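Local coordinates for high-affinity zinc uptake system protein znuA (Streptococcus suis, PDB 3MFQ), which probably serves as the substrate-binding lipoprotein of an ABC-type metal uptake system, capturing zinc or a related divalent ion for import into the cell, at residues 64-69 / 104-109; 18-23 / 28-33; 204-209 / 235-240; 215-220 / 274-279. All coordinates share one frame; numbering follows the deposited sequence.

In the fold
The bound zinc ion lies next to contact 1, where His104 is one of its ligands. Contact 2 packs helix 14-24 on the outermost strand 29-32 of the four-stranded parallel sheet, its centre about 18 Å from that of contact 1. Contacts 3 and 4 lie beyond the chain's centre from contact 2, with centres about 43 and 28 Å from its own. These two meet directly: helix 198-211 leads into strand 215-217, and Ile208 CD1 packs 3.7 Å from Ile216 CG2. Contact 4 also approaches the metal site, since the side chain of Met277 is about 13 Å from the zinc ion.

Contact 1: 64-69 / 104-109; sequences LHFEGK and HFWFSI. With ZN (zinc ion), chain D.
Phe66 and Trp106 are brought together by different first torsions: Phe66 CG is trans to the backbone N (chi1 175°), whereas the Trp106 indole is set between backbone N and carbonyl carbon (chi1 49°). The result is an edge-to-face pair. The outer rim of the indole benzo ring points at the Phe66 face, with Trp106 CH2 over the ring centre and 3.6 Å from Phe66 CZ. The planes are inclined at 51°, and the Phe66 centroid is 4.8 Å from that of the six-membered ring of Trp106. A second, smaller apolar touch joins Leu64 CD1 to Phe105 CD1 at 3.9 Å. On the far side from Leu64, Trp106 CE3 lies above the outer part of the Phe105 ring, which links the two touches into one aromatic cluster. His104, at the start of the same turn, binds the zinc ion through NE2 at 2.2 Å, together with His41, His170 and Asp254; Asp102 OD1 is hydrogen-bonded to ND1, the other ring nitrogen, which would fix the rotation of the imidazole. The cluster thus joins the loop between strand 58-61 and helix 71-77 to the turn leading into helix 109-123, on which Phe105 rests at Leu111 and Ala115.

Contact 2: 18-23 / 28-33; sequences DMVYQL and VERDLL
Val20 and Arg30 form the main part of a helix-on-strand contact, partly buried, between helix 14-24 and strand 29-32, an outermost strand of the parallel sheet. The Arg30 side chain runs past Val20 in the opposite direction, so that it is the aliphatic part of the arginine that packs on the valine: Arg30 CD is 3.5 Å from Val20 CG1 and 3.6 Å from Val20 CB. Val20 CG1, which lies anti to the backbone N (chi1 176°), also meets Val28 CG2 at 3.7 Å, so one methyl touches both Arg30 of the strand and Val28 just before it. Strand 8-11, helix 14-24 and strand 29-32 make up a beta-alpha-beta crossover, and the contact closes its second half, where the chain returns from the helix to the sheet. Farther along Arg30, a bend at chi3 (-78°) carries the guanidinium along the flank of Tyr21. Arg30 NE approaches Tyr21 CB at 3.7 Å and Arg30 NH2 comes to 3.6 Å from Tyr21 CD1, with the planar group and the phenol ring nearly perpendicular at 87°. Arg30 NH1 makes a weak hydrogen bond to Asn17 OD1, one turn back from Tyr21. On the buried side, Val20 reaches Leu123 of helix 109-123 and Val28 touches Leu127.

Contact 3: 204-209 / 235-240; sequences TVNLII and KAKGGQ
Lys237 NZ donates a hydrogen bond to Asn206 OD1, 2.7 Å away, and this polar link ties helix 198-211 to the turn after helix 225-235 at the surface. The bond bends off the C=O direction (C=O...N angle 139°), with the nitrogen 19° from the carbonyl plane. Nearer its backbone, Lys237 CD comes 4.2 Å from Val205 CG1. The lysine spans this distance because it is stretched out past CG, while Asn206 CG points away from its own carbonyl carbon (chi1 -61°), which brings OD1 nearer the lysine. A turn further along the helix, Ile209 CD1 faces Gly239 CA at 4.4 Å. One side is helix 198-211, the other the loop that ends helix 225-235 and leads to strand 242-244; the chain alternates helix and strand here, around the small parallel pair of strands 215-217 and 242-244. A type I turn from Lys235 to Gly238 presents the lysine, and Gly238, with positive phi, is where the chain leaves helical geometry. Underneath, the helices themselves pack: Val205 lies on Leu230 and Ala233, and both Ile208 and Ile209 reach Val234.

Contact 4: 215-220 / 274-279; sequences AIFTES and VKLMVK
The Phe217 ring meets helix 266-281 with its rim, at a point where the helix backbone comes close. Leu276 O lies at the ring edge, in the ring plane, 3.8 Å from Phe217 CE2. Next to it Met277 CA approaches obliquely, 3.6 Å from Phe217 CZ. Side-chain atoms complete the contact: Leu276 CG is 3.9 Å from Phe217 CE2, and Met277 CB is 4.2 Å from Phe217 CZ. Phe217 reaches the helix because its CG is directed away from the carbonyl carbon (chi1 -75°), on a CB that already points at the helix. Leu276 is instead turned anti to the backbone N (chi1 -170°), which brings CG to the ring edge, close to its plane. The contact is a strand-on-helix one: strand 215-217 pairs in parallel with strand 242-244, and the C-terminal helix 266-281 covers the side from which Phe217 projects, while Ile216 points to helix 225-235. Val244 of the paired strand touches both Phe217 and Leu276. Two residues after Phe217, Glu219 is buried and held by hydrogen bonds at both carboxylate oxygens, OE1 to Ser253 OG and OE2 to Thr222 OG1 and His170 ND1; His170 binds the zinc ion, consistent with Glu219 being a second-shell residue that positions its imidazole.

Contact 1: 64-69 / 104-109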
loop_
_atom_site.group_PDB
_atom_site.type_symbol
_atom_site.label_atom_id
_atom_site.label_comp_id
_atom_site.label_asym_id
_atom_site.label_seq_id
_atom_site.Cartn_x
_atom_site.Cartn_y
_atom_site.Cartn_z
ATOM N N LEU A 64 8.881 -8.523 1.736
ATOM C CA LEU A 64 8.908 -7.850 3.031
ATOM C C LEU A 64 7.827 -8.394 3.959
ATOM O O LEU A 64 7.346 -7.690 4.846
ATOM C CB LEU A 64 8.733 -6.341 2.853
ATOM C CG LEU A 64 9.605 -5.681 1.785
ATOM C CD1 LEU A 64 9.430 -4.172 1.813
ATOM C CD2 LEU A 64 11.067 -6.056 1.973
ATOM N N HIS A 65 7.446 -9.650 3.744
ATOM C CA HIS A 65 6.435 -10.303 4.569
ATOM C C HIS A 65 5.077 -9.616 4.461
ATOM O O HIS A 65 4.220 -9.780 5.331
ATOM C CB HIS A 65 6.881 -10.352 6.033
ATOM C CG HIS A 65 8.093 -11.194 6.276
ATOM N ND1 HIS A 65 9.013 -11.481 5.284
ATOM C CD2 HIS A 65 8.548 -11.802 7.392
ATOM C CE1 HIS A 65 9.972 -12.233 5.785
ATOM N NE2 HIS A 65 9.719 -12.445 7.065
ATOM N N PHE A 66 4.882 -8.843 3.398
ATOM C CA PHE A 66 3.602 -8.179 3.177
ATOM C C PHE A 66 2.472 -9.206 3.122
ATOM O O PHE A 66 1.493 -9.108 3.863
ATOM C CB PHE A 66 3.638 -7.334 1.899
ATOM C CG PHE A 66 2.313 -6.720 1.537
ATOM C CD1 PHE A 66 1.480 -6.199 2.517
ATOM C CD2 PHE A 66 1.905 -6.653 0.215
ATOM C CE1 PHE A 66 0.261 -5.630 2.183
ATOM C CE2 PHE A 66 0.689 -6.086 -0.125
ATOM C CZ PHE A 66 -0.133 -5.574 0.861
ATOM N N GLU A 67 2.623 -10.196 2.247
ATOM C CA GLU A 67 1.660 -11.282 2.151
ATOM C C GLU A 67 1.530 -12.004 3.490
ATOM O O GLU A 67 0.526 -12.656 3.754
ATOM C CB GLU A 67 2.048 -12.257 1.040
ATOM C CG GLU A 67 1.766 -11.741 -0.366
ATOM C CD GLU A 67 2.874 -10.859 -0.909
ATOM O OE1 GLU A 67 3.818 -10.557 -0.153
ATOM O OE2 GLU A 67 2.804 -10.475 -2.095
ATOM N N GLY A 68 2.557 -11.883 4.326
ATOM C CA GLY A 68 2.493 -12.319 5.712
ATOM C C GLY A 68 2.290 -13.801 5.965
ATOM O O GLY A 68 2.872 -14.360 6.895
ATOM N N LYS A 69 1.459 -14.445 5.154
ATOM C CA LYS A 69 1.154 -15.856 5.357
ATOM C C LYS A 69 1.427 -16.718 4.127
ATOM O O LYS A 69 0.822 -17.774 3.952
ATOM C CB LYS A 69 -0.293 -16.029 5.824
ATOM C CG LYS A 69 -0.493 -15.762 7.310
ATOM C CD LYS A 69 -1.949 -15.916 7.713
ATOM C CE LYS A 69 -2.076 -16.209 9.200
ATOM N NZ LYS A 69 -1.337 -15.222 10.031
ATOM N N HIS A 104 5.058 -1.512 3.498
ATOM C CA HIS A 104 4.304 -0.535 2.719
ATOM C C HIS A 104 5.206 0.417 1.940
ATOM O O HIS A 104 5.111 1.632 2.092
ATOM C CB HIS A 104 3.379 0.265 3.634
ATOM C CG HIS A 104 2.556 -0.587 4.550
ATOM N ND1 HIS A 104 2.930 -0.860 5.847
ATOM C CD2 HIS A 104 1.384 -1.230 4.353
ATOM C CE1 HIS A 104 2.020 -1.632 6.413
ATOM N NE2 HIS A 104 1.070 -1.872 5.526
ATOM N N PHE A 105 6.061 -0.142 1.091
ATOM C CA PHE A 105 7.050 0.636 0.351
ATOM C C PHE A 105 6.463 1.417 -0.824
ATOM O O PHE A 105 7.084 2.357 -1.320
ATOM C CB PHE A 105 8.131 -0.297 -0.184
ATOM C CG PHE A 105 7.632 -1.250 -1.226
ATOM C CD1 PHE A 105 7.140 -2.491 -0.869
ATOM C CD2 PHE A 105 7.631 -0.894 -2.563
ATOM C CE1 PHE A 105 6.669 -3.366 -1.829
ATOM C CE2 PHE A 105 7.162 -1.763 -3.527
ATOM C CZ PHE A 105 6.681 -3.002 -3.160
ATOM N N TRP A 106 5.281 1.019 -1.279
ATOM C CA TRP A 106 4.721 1.553 -2.522
ATOM C C TRP A 106 4.309 3.026 -2.464
ATOM O O TRP A 106 4.108 3.656 -3.502
ATOM C CB TRP A 106 3.552 0.688 -3.011
ATOM C CG TRP A 106 2.545 0.391 -1.954
ATOM C CD1 TRP A 106 1.457 1.141 -1.626
ATOM C CD2 TRP A 106 2.530 -0.742 -1.083
ATOM N NE1 TRP A 106 0.762 0.547 -0.602
ATOM C CE2 TRP A 106 1.401 -0.612 -0.250
ATOM C CE3 TRP A 106 3.360 -1.854 -0.926
ATOM C CZ2 TRP A 106 1.083 -1.552 0.724
ATOM C CZ3 TRP A 106 3.041 -2.785 0.042
ATOM C CH2 TRP A 106 1.913 -2.628 0.856
ATOM N N PHE A 107 4.186 3.576 -1.258
ATOM C CA PHE A 107 3.861 4.992 -1.111
ATOM C C PHE A 107 5.106 5.866 -1.247
ATOM O O PHE A 107 5.012 7.087 -1.351
ATOM C CB PHE A 107 3.144 5.258 0.214
ATOM C CG PHE A 107 1.762 4.678 0.281
ATOM C CD1 PHE A 107 0.770 5.114 -0.581
ATOM C CD2 PHE A 107 1.450 3.703 1.213
ATOM C CE1 PHE A 107 -0.506 4.582 -0.522
ATOM C CE2 PHE A 107 0.174 3.167 1.277
ATOM C CZ PHE A 107 -0.803 3.608 0.409
ATOM N N SER A 108 6.274 5.234 -1.238
ATOM C CA SER A 108 7.504 5.920 -1.597
ATOM C C SER A 108 7.710 5.751 -3.092
ATOM O O SER A 108 8.352 4.801 -3.533
ATOM C CB SER A 108 8.699 5.346 -0.835
ATOM O OG SER A 108 9.916 5.939 -1.270
ATOM N N ILE A 109 7.147 6.670 -3.868
ATOM C CA ILE A 109 7.200 6.587 -5.325
ATOM C C ILE A 109 8.547 6.100 -5.868
ATOM O O ILE A 109 8.582 5.278 -6.782
ATOM C CB ILE A 109 6.799 7.921 -5.985
ATOM C CG1 ILE A 109 5.308 8.180 -5.766
ATOM C CG2 ILE A 109 7.120 7.903 -7.468
ATOM C CD1 ILE A 109 4.798 9.425 -6.442
HETATM ZN ZN ZN D . -0.822 -2.834 5.971
#

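Contact 2: 18-23 / 28-33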
loop_
_atom_site.group_PDB
_atom_site.type_symbol
_atom_site.label_atom_id
_atom_site.label_comp_id
_atom_site.label_asym_id
_atom_site.label_seq_id
_atom_site.Cartn_x
_atom_site.Cartn_y
_atom_site.Cartn_z
ATOM N N ASP A 18 -2.278 -4.214 -11.459
ATOM C CA ASP A 18 -2.252 -2.985 -12.242
ATOM C C ASP A 18 -0.908 -2.814 -12.940
ATOM O O ASP A 18 -0.842 -2.629 -14.155
ATOM C CB ASP A 18 -2.520 -1.781 -11.342
ATOM C CG ASP A 18 -2.428 -0.463 -12.086
ATOM O OD1 ASP A 18 -2.856 -0.407 -13.258
ATOM O OD2 ASP A 18 -1.934 0.521 -11.495
ATOM N N MET A 19 0.162 -2.873 -12.156
ATOM C CA MET A 19 1.513 -2.704 -12.671
ATOM C C MET A 19 1.737 -3.496 -13.957
ATOM O O MET A 19 2.055 -2.925 -14.997
ATOM C CB MET A 19 2.538 -3.108 -11.604
ATOM C CG MET A 19 3.993 -2.868 -11.999
ATOM S SD MET A 19 5.152 -3.150 -10.644
ATOM C CE MET A 19 4.750 -4.833 -10.202
ATOM N N VAL A 20 1.563 -4.813 -13.883
ATOM C CA VAL A 20 1.803 -5.680 -15.033
ATOM C C VAL A 20 1.007 -5.246 -16.255
ATOM O O VAL A 20 1.538 -5.184 -17.360
ATOM C CB VAL A 20 1.478 -7.148 -14.718
ATOM C CG1 VAL A 20 1.642 -8.002 -15.963
ATOM C CG2 VAL A 20 2.378 -7.653 -13.616
ATOM N N TYR A 21 -0.271 -4.951 -16.060
ATOM C CA TYR A 21 -1.083 -4.475 -17.164
ATOM C C TYR A 21 -0.478 -3.208 -17.744
ATOM O O TYR A 21 -0.341 -3.074 -18.956
ATOM C CB TYR A 21 -2.519 -4.208 -16.724
ATOM C CG TYR A 21 -3.361 -3.591 -17.816
ATOM C CD1 TYR A 21 -3.785 -4.346 -18.901
ATOM C CD2 TYR A 21 -3.727 -2.254 -17.767
ATOM C CE1 TYR A 21 -4.554 -3.789 -19.906
ATOM C CE2 TYR A 21 -4.498 -1.686 -18.767
ATOM C CZ TYR A 21 -4.909 -2.458 -19.833
ATOM O OH TYR A 21 -5.675 -1.900 -20.830
ATOM N N GLN A 22 -0.117 -2.279 -16.865
ATOM C CA GLN A 22 0.483 -1.021 -17.288
ATOM C C GLN A 22 1.703 -1.287 -18.155
ATOM O O GLN A 22 1.959 -0.576 -19.125
ATOM C CB GLN A 22 0.880 -0.181 -16.072
ATOM C CG GLN A 22 -0.289 0.240 -15.195
ATOM C CD GLN A 22 -1.216 1.227 -15.882
ATOM O OE1 GLN A 22 -0.804 1.968 -16.774
ATOM N NE2 GLN A 22 -2.474 1.248 -15.461
ATOM N N LEU A 23 2.446 -2.328 -17.802
ATOM C CA LEU A 23 3.679 -2.660 -18.501
ATOM C C LEU A 23 3.428 -3.600 -19.673
ATOM O O LEU A 23 3.739 -3.275 -20.818
ATOM C CB LEU A 23 4.677 -3.299 -17.534
ATOM C CG LEU A 23 4.915 -2.561 -16.215
ATOM C CD1 LEU A 23 5.823 -3.370 -15.303
ATOM C CD2 LEU A 23 5.489 -1.174 -16.465
ATOM N N VAL A 28 0.248 -10.536 -21.652
ATOM C CA VAL A 28 0.328 -11.681 -20.746
ATOM C C VAL A 28 -1.026 -11.974 -20.120
ATOM O O VAL A 28 -1.967 -11.197 -20.271
ATOM C CB VAL A 28 1.345 -11.455 -19.613
ATOM C CG1 VAL A 28 2.727 -11.190 -20.183
ATOM C CG2 VAL A 28 0.895 -10.312 -18.724
ATOM N N GLU A 29 -1.118 -13.093 -19.409
ATOM C CA GLU A 29 -2.366 -13.487 -18.759
ATOM C C GLU A 29 -2.246 -13.448 -17.235
ATOM O O GLU A 29 -1.540 -14.261 -16.639
ATOM C CB GLU A 29 -2.771 -14.889 -19.203
ATOM C CG GLU A 29 -4.248 -15.163 -19.055
ATOM C CD GLU A 29 -4.958 -15.135 -20.387
ATOM O OE1 GLU A 29 -4.487 -15.820 -21.318
ATOM O OE2 GLU A 29 -5.984 -14.431 -20.506
ATOM N N ARG A 30 -2.956 -12.520 -16.604
ATOM C CA ARG A 30 -2.763 -12.262 -15.177
ATOM C C ARG A 30 -3.646 -13.088 -14.223
ATOM O O ARG A 30 -4.861 -13.200 -14.403
ATOM C CB ARG A 30 -2.853 -10.752 -14.893
ATOM C CG ARG A 30 -1.673 -9.954 -15.484
ATOM C CD ARG A 30 -1.796 -8.443 -15.335
ATOM N NE ARG A 30 -2.714 -7.871 -16.314
ATOM C CZ ARG A 30 -4.032 -7.837 -16.156
ATOM N NH1 ARG A 30 -4.579 -8.343 -15.060
ATOM N NH2 ARG A 30 -4.805 -7.302 -17.090
ATOM N N ASP A 31 -3.007 -13.668 -13.211
ATOM C CA ASP A 31 -3.696 -14.478 -12.215
ATOM C C ASP A 31 -3.640 -13.822 -10.844
ATOM O O ASP A 31 -2.754 -14.112 -10.040
ATOM C CB ASP A 31 -3.080 -15.875 -12.147
ATOM C CG ASP A 31 -4.043 -16.954 -12.582
ATOM O OD1 ASP A 31 -4.897 -17.353 -11.760
ATOM O OD2 ASP A 31 -3.950 -17.400 -13.744
ATOM N N LEU A 32 -4.589 -12.931 -10.581
ATOM C CA LEU A 32 -4.650 -12.264 -9.291
ATOM C C LEU A 32 -5.091 -13.237 -8.210
ATOM O O LEU A 32 -6.116 -13.906 -8.344
ATOM C CB LEU A 32 -5.595 -11.067 -9.341
ATOM C CG LEU A 32 -5.784 -10.355 -8.001
ATOM C CD1 LEU A 32 -4.440 -10.006 -7.384
ATOM C CD2 LEU A 32 -6.640 -9.113 -8.165
ATOM N N LEU A 33 -4.310 -13.312 -7.139
ATOM C CA LEU A 33 -4.601 -14.231 -6.049
ATOM C C LEU A 33 -5.459 -13.564 -4.985
ATOM O O LEU A 33 -6.541 -14.045 -4.651
ATOM C CB LEU A 33 -3.304 -14.743 -5.426
ATOM C CG LEU A 33 -2.247 -15.210 -6.426
ATOM C CD1 LEU A 33 -1.163 -15.988 -5.705
ATOM C CD2 LEU A 33 -2.876 -16.057 -7.514
#

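Contact 3: 204-209 / 235-240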
loop_
_atom_site.group_PDB
_atom_site.type_symbol
_atom_site.label_atom_id
_atom_site.label_comp_id
_atom_site.label_asym_id
_atom_site.label_seq_id
_atom_site.Cartn_x
_atom_site.Cartn_y
_atom_site.Cartn_z
ATOM N N THR A 204 -2.533 6.925 21.011
ATOM C CA THR A 204 -2.973 7.683 19.850
ATOM C C THR A 204 -3.887 8.828 20.264
ATOM O O THR A 204 -3.761 9.947 19.768
ATOM C CB THR A 204 -3.701 6.785 18.839
ATOM O OG1 THR A 204 -2.869 5.667 18.508
ATOM C CG2 THR A 204 -4.022 7.560 17.577
ATOM N N VAL A 205 -4.808 8.542 21.177
ATOM C CA VAL A 205 -5.697 9.570 21.694
ATOM C C VAL A 205 -4.889 10.748 22.213
ATOM O O VAL A 205 -5.105 11.886 21.804
ATOM C CB VAL A 205 -6.576 9.033 22.829
ATOM C CG1 VAL A 205 -7.421 10.153 23.412
ATOM C CG2 VAL A 205 -7.451 7.903 22.325
ATOM N N ASN A 206 -3.952 10.467 23.111
ATOM C CA ASN A 206 -3.094 11.507 23.665
ATOM C C ASN A 206 -2.342 12.259 22.575
ATOM O O ASN A 206 -2.108 13.460 22.686
ATOM C CB ASN A 206 -2.104 10.910 24.662
ATOM C CG ASN A 206 -2.791 10.255 25.843
ATOM O OD1 ASN A 206 -4.000 10.398 26.028
ATOM N ND2 ASN A 206 -2.024 9.534 26.650
ATOM N N LEU A 207 -1.962 11.546 21.521
ATOM C CA LEU A 207 -1.273 12.169 20.399
ATOM C C LEU A 207 -2.193 13.128 19.654
ATOM O O LEU A 207 -1.775 14.208 19.239
ATOM C CB LEU A 207 -0.714 11.107 19.449
ATOM C CG LEU A 207 0.774 10.771 19.602
ATOM C CD1 LEU A 207 1.406 11.551 20.744
ATOM C CD2 LEU A 207 0.986 9.277 19.789
ATOM N N ILE A 208 -3.449 12.728 19.488
ATOM C CA ILE A 208 -4.439 13.583 18.849
ATOM C C ILE A 208 -4.634 14.855 19.660
ATOM O O ILE A 208 -4.692 15.955 19.110
ATOM C CB ILE A 208 -5.790 12.869 18.717
ATOM C CG1 ILE A 208 -5.645 11.616 17.855
ATOM C CG2 ILE A 208 -6.830 13.805 18.129
ATOM C CD1 ILE A 208 -6.929 10.845 17.687
ATOM N N ILE A 209 -4.725 14.695 20.976
ATOM C CA ILE A 209 -4.936 15.817 21.879
ATOM C C ILE A 209 -3.741 16.757 21.874
ATOM O O ILE A 209 -3.897 17.976 21.828
ATOM C CB ILE A 209 -5.171 15.337 23.322
ATOM C CG1 ILE A 209 -6.181 14.189 23.349
ATOM C CG2 ILE A 209 -5.636 16.489 24.196
ATOM C CD1 ILE A 209 -7.550 14.562 22.835
ATOM N N LYS A 235 -13.174 12.058 22.425
ATOM C CA LYS A 235 -14.273 12.832 22.989
ATOM C C LYS A 235 -14.400 12.576 24.486
ATOM O O LYS A 235 -14.832 13.447 25.241
ATOM C CB LYS A 235 -15.584 12.481 22.285
ATOM C CG LYS A 235 -16.785 13.274 22.765
ATOM C CD LYS A 235 -18.019 12.943 21.940
ATOM C CE LYS A 235 -19.182 13.861 22.283
ATOM N NZ LYS A 235 -20.347 13.636 21.381
ATOM N N ALA A 236 -14.019 11.374 24.909
ATOM C CA ALA A 236 -14.038 11.019 26.322
ATOM C C ALA A 236 -13.051 11.890 27.090
ATOM O O ALA A 236 -13.140 12.023 28.310
ATOM C CB ALA A 236 -13.718 9.547 26.510
ATOM N N LYS A 237 -12.105 12.475 26.363
ATOM C CA LYS A 237 -11.183 13.442 26.940
ATOM C C LYS A 237 -11.537 14.844 26.457
ATOM O O LYS A 237 -10.883 15.821 26.820
ATOM C CB LYS A 237 -9.741 13.105 26.571
ATOM C CG LYS A 237 -9.260 11.793 27.153
ATOM C CD LYS A 237 -7.747 11.754 27.236
ATOM C CE LYS A 237 -7.271 10.477 27.911
ATOM N NZ LYS A 237 -5.794 10.456 28.093
ATOM N N GLY A 238 -12.580 14.922 25.635
ATOM C CA GLY A 238 -13.061 16.174 25.076
ATOM C C GLY A 238 -11.999 17.131 24.569
ATOM O O GLY A 238 -11.708 18.139 25.216
ATOM N N GLY A 239 -11.425 16.825 23.409
ATOM C CA GLY A 239 -11.779 15.629 22.669
ATOM C C GLY A 239 -12.865 15.854 21.636
ATOM O O GLY A 239 -14.035 15.998 21.986
ATOM N N GLN A 240 -12.476 15.869 20.365
ATOM C CA GLN A 240 -13.421 16.051 19.270
ATOM C C GLN A 240 -12.688 16.084 17.934
ATOM O O GLN A 240 -12.221 17.136 17.499
ATOM C CB GLN A 240 -14.225 17.338 19.463
ATOM C CG GLN A 240 -13.796 18.480 18.556
ATOM C CD GLN A 240 -14.807 19.609 18.523
ATOM O OE1 GLN A 240 -14.673 20.598 19.246
ATOM N NE2 GLN A 240 -15.826 19.469 17.683
#

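Contact 4: 215-220 / 274-279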
loop_
_atom_site.group_PDB
_atom_site.type_symbol
_atom_site.label_atom_id
_atom_site.label_comp_id
_atom_site.label_asym_id
_atom_site.label_seq_id
_atom_site.Cartn_x
_atom_site.Cartn_y
_atom_site.Cartn_z
ATOM N N ALA A 215 -9.200 15.249 12.588
ATOM C CA ALA A 215 -9.586 14.271 11.576
ATOM C C ALA A 215 -8.716 13.017 11.610
ATOM O O ALA A 215 -7.503 13.082 11.412
ATOM C CB ALA A 215 -9.559 14.900 10.193
ATOM N N ILE A 216 -9.347 11.876 11.870
ATOM C CA ILE A 216 -8.667 10.590 11.803
ATOM C C ILE A 216 -9.206 9.815 10.606
ATOM O O ILE A 216 -10.390 9.899 10.286
ATOM C CB ILE A 216 -8.852 9.776 13.099
ATOM C CG1 ILE A 216 -10.335 9.502 13.356
ATOM C CG2 ILE A 216 -8.238 10.515 14.277
ATOM C CD1 ILE A 216 -10.596 8.764 14.647
ATOM N N PHE A 217 -8.335 9.071 9.938
ATOM C CA PHE A 217 -8.705 8.457 8.669
ATOM C C PHE A 217 -9.106 6.991 8.754
ATOM O O PHE A 217 -8.773 6.291 9.710
ATOM C CB PHE A 217 -7.599 8.653 7.635
ATOM C CG PHE A 217 -7.540 10.043 7.078
ATOM C CD1 PHE A 217 -6.900 11.055 7.772
ATOM C CD2 PHE A 217 -8.135 10.342 5.864
ATOM C CE1 PHE A 217 -6.849 12.339 7.261
ATOM C CE2 PHE A 217 -8.088 11.624 5.348
ATOM C CZ PHE A 217 -7.443 12.624 6.048
ATOM N N THR A 218 -9.828 6.550 7.729
ATOM C CA THR A 218 -10.348 5.192 7.645
ATOM C C THR A 218 -9.849 4.517 6.370
ATOM O O THR A 218 -9.687 5.171 5.340
ATOM C CB THR A 218 -11.890 5.196 7.660
ATOM O OG1 THR A 218 -12.353 5.371 9.004
ATOM C CG2 THR A 218 -12.442 3.892 7.113
ATOM N N GLU A 219 -9.597 3.213 6.442
ATOM C CA GLU A 219 -9.093 2.467 5.293
ATOM C C GLU A 219 -10.035 1.331 4.906
ATOM O O GLU A 219 -10.797 0.833 5.735
ATOM C CB GLU A 219 -7.696 1.920 5.581
ATOM C CG GLU A 219 -7.669 0.868 6.668
ATOM C CD GLU A 219 -6.268 0.554 7.140
ATOM O OE1 GLU A 219 -5.315 1.169 6.620
ATOM O OE2 GLU A 219 -6.120 -0.305 8.034
ATOM N N SER A 220 -9.965 0.923 3.642
ATOM C CA SER A 220 -10.898 -0.047 3.076
ATOM C C SER A 220 -10.646 -1.491 3.507
ATOM O O SER A 220 -11.542 -2.329 3.421
ATOM C CB SER A 220 -10.877 0.036 1.546
ATOM O OG SER A 220 -9.603 -0.320 1.038
ATOM N N VAL A 274 -4.512 11.188 -1.674
ATOM C CA VAL A 274 -4.007 12.542 -1.481
ATOM C C VAL A 274 -5.117 13.587 -1.374
ATOM O O VAL A 274 -5.155 14.353 -0.414
ATOM C CB VAL A 274 -3.040 12.939 -2.604
ATOM C CG1 VAL A 274 -2.778 14.428 -2.571
ATOM C CG2 VAL A 274 -1.743 12.159 -2.478
ATOM N N LYS A 275 -6.012 13.621 -2.356
ATOM C CA LYS A 275 -7.124 14.569 -2.334
ATOM C C LYS A 275 -7.902 14.454 -1.029
ATOM O O LYS A 275 -8.332 15.453 -0.455
ATOM C CB LYS A 275 -8.073 14.338 -3.515
ATOM C CG LYS A 275 -7.517 14.715 -4.881
ATOM C CD LYS A 275 -8.618 14.680 -5.940
ATOM C CE LYS A 275 -8.070 14.929 -7.341
ATOM N NZ LYS A 275 -9.158 15.000 -8.359
ATOM N N LEU A 276 -8.081 13.223 -0.567
ATOM C CA LEU A 276 -8.852 12.959 0.639
ATOM C C LEU A 276 -8.210 13.627 1.845
ATOM O O LEU A 276 -8.894 14.217 2.681
ATOM C CB LEU A 276 -8.965 11.450 0.870
ATOM C CG LEU A 276 -9.942 10.988 1.951
ATOM C CD1 LEU A 276 -11.347 11.462 1.628
ATOM C CD2 LEU A 276 -9.910 9.478 2.090
ATOM N N MET A 277 -6.890 13.534 1.929
ATOM C CA MET A 277 -6.157 14.104 3.049
ATOM C C MET A 277 -6.258 15.623 3.065
ATOM O O MET A 277 -6.491 16.228 4.111
ATOM C CB MET A 277 -4.691 13.680 2.990
ATOM C CG MET A 277 -4.486 12.179 2.986
ATOM S SD MET A 277 -2.747 11.724 2.910
ATOM C CE MET A 277 -2.870 9.941 2.851
ATOM N N VAL A 278 -6.080 16.240 1.903
ATOM C CA VAL A 278 -6.090 17.694 1.823
ATOM C C VAL A 278 -7.448 18.247 2.230
ATOM O O VAL A 278 -7.528 19.272 2.898
ATOM C CB VAL A 278 -5.721 18.204 0.413
ATOM C CG1 VAL A 278 -4.489 17.477 -0.105
ATOM C CG2 VAL A 278 -6.884 18.030 -0.545
ATOM N N LYS A 279 -8.513 17.552 1.841
ATOM C CA LYS A 279 -9.865 18.030 2.098
ATOM C C LYS A 279 -10.150 18.153 3.587
ATOM O O LYS A 279 -10.797 19.104 4.025
ATOM C CB LYS A 279 -10.901 17.118 1.442
ATOM C CG LYS A 279 -12.333 17.540 1.715
ATOM C CD LYS A 279 -13.323 16.752 0.878
ATOM C CE LYS A 279 -14.746 17.252 1.093
ATOM N NZ LYS A 279 -15.728 16.592 0.187
#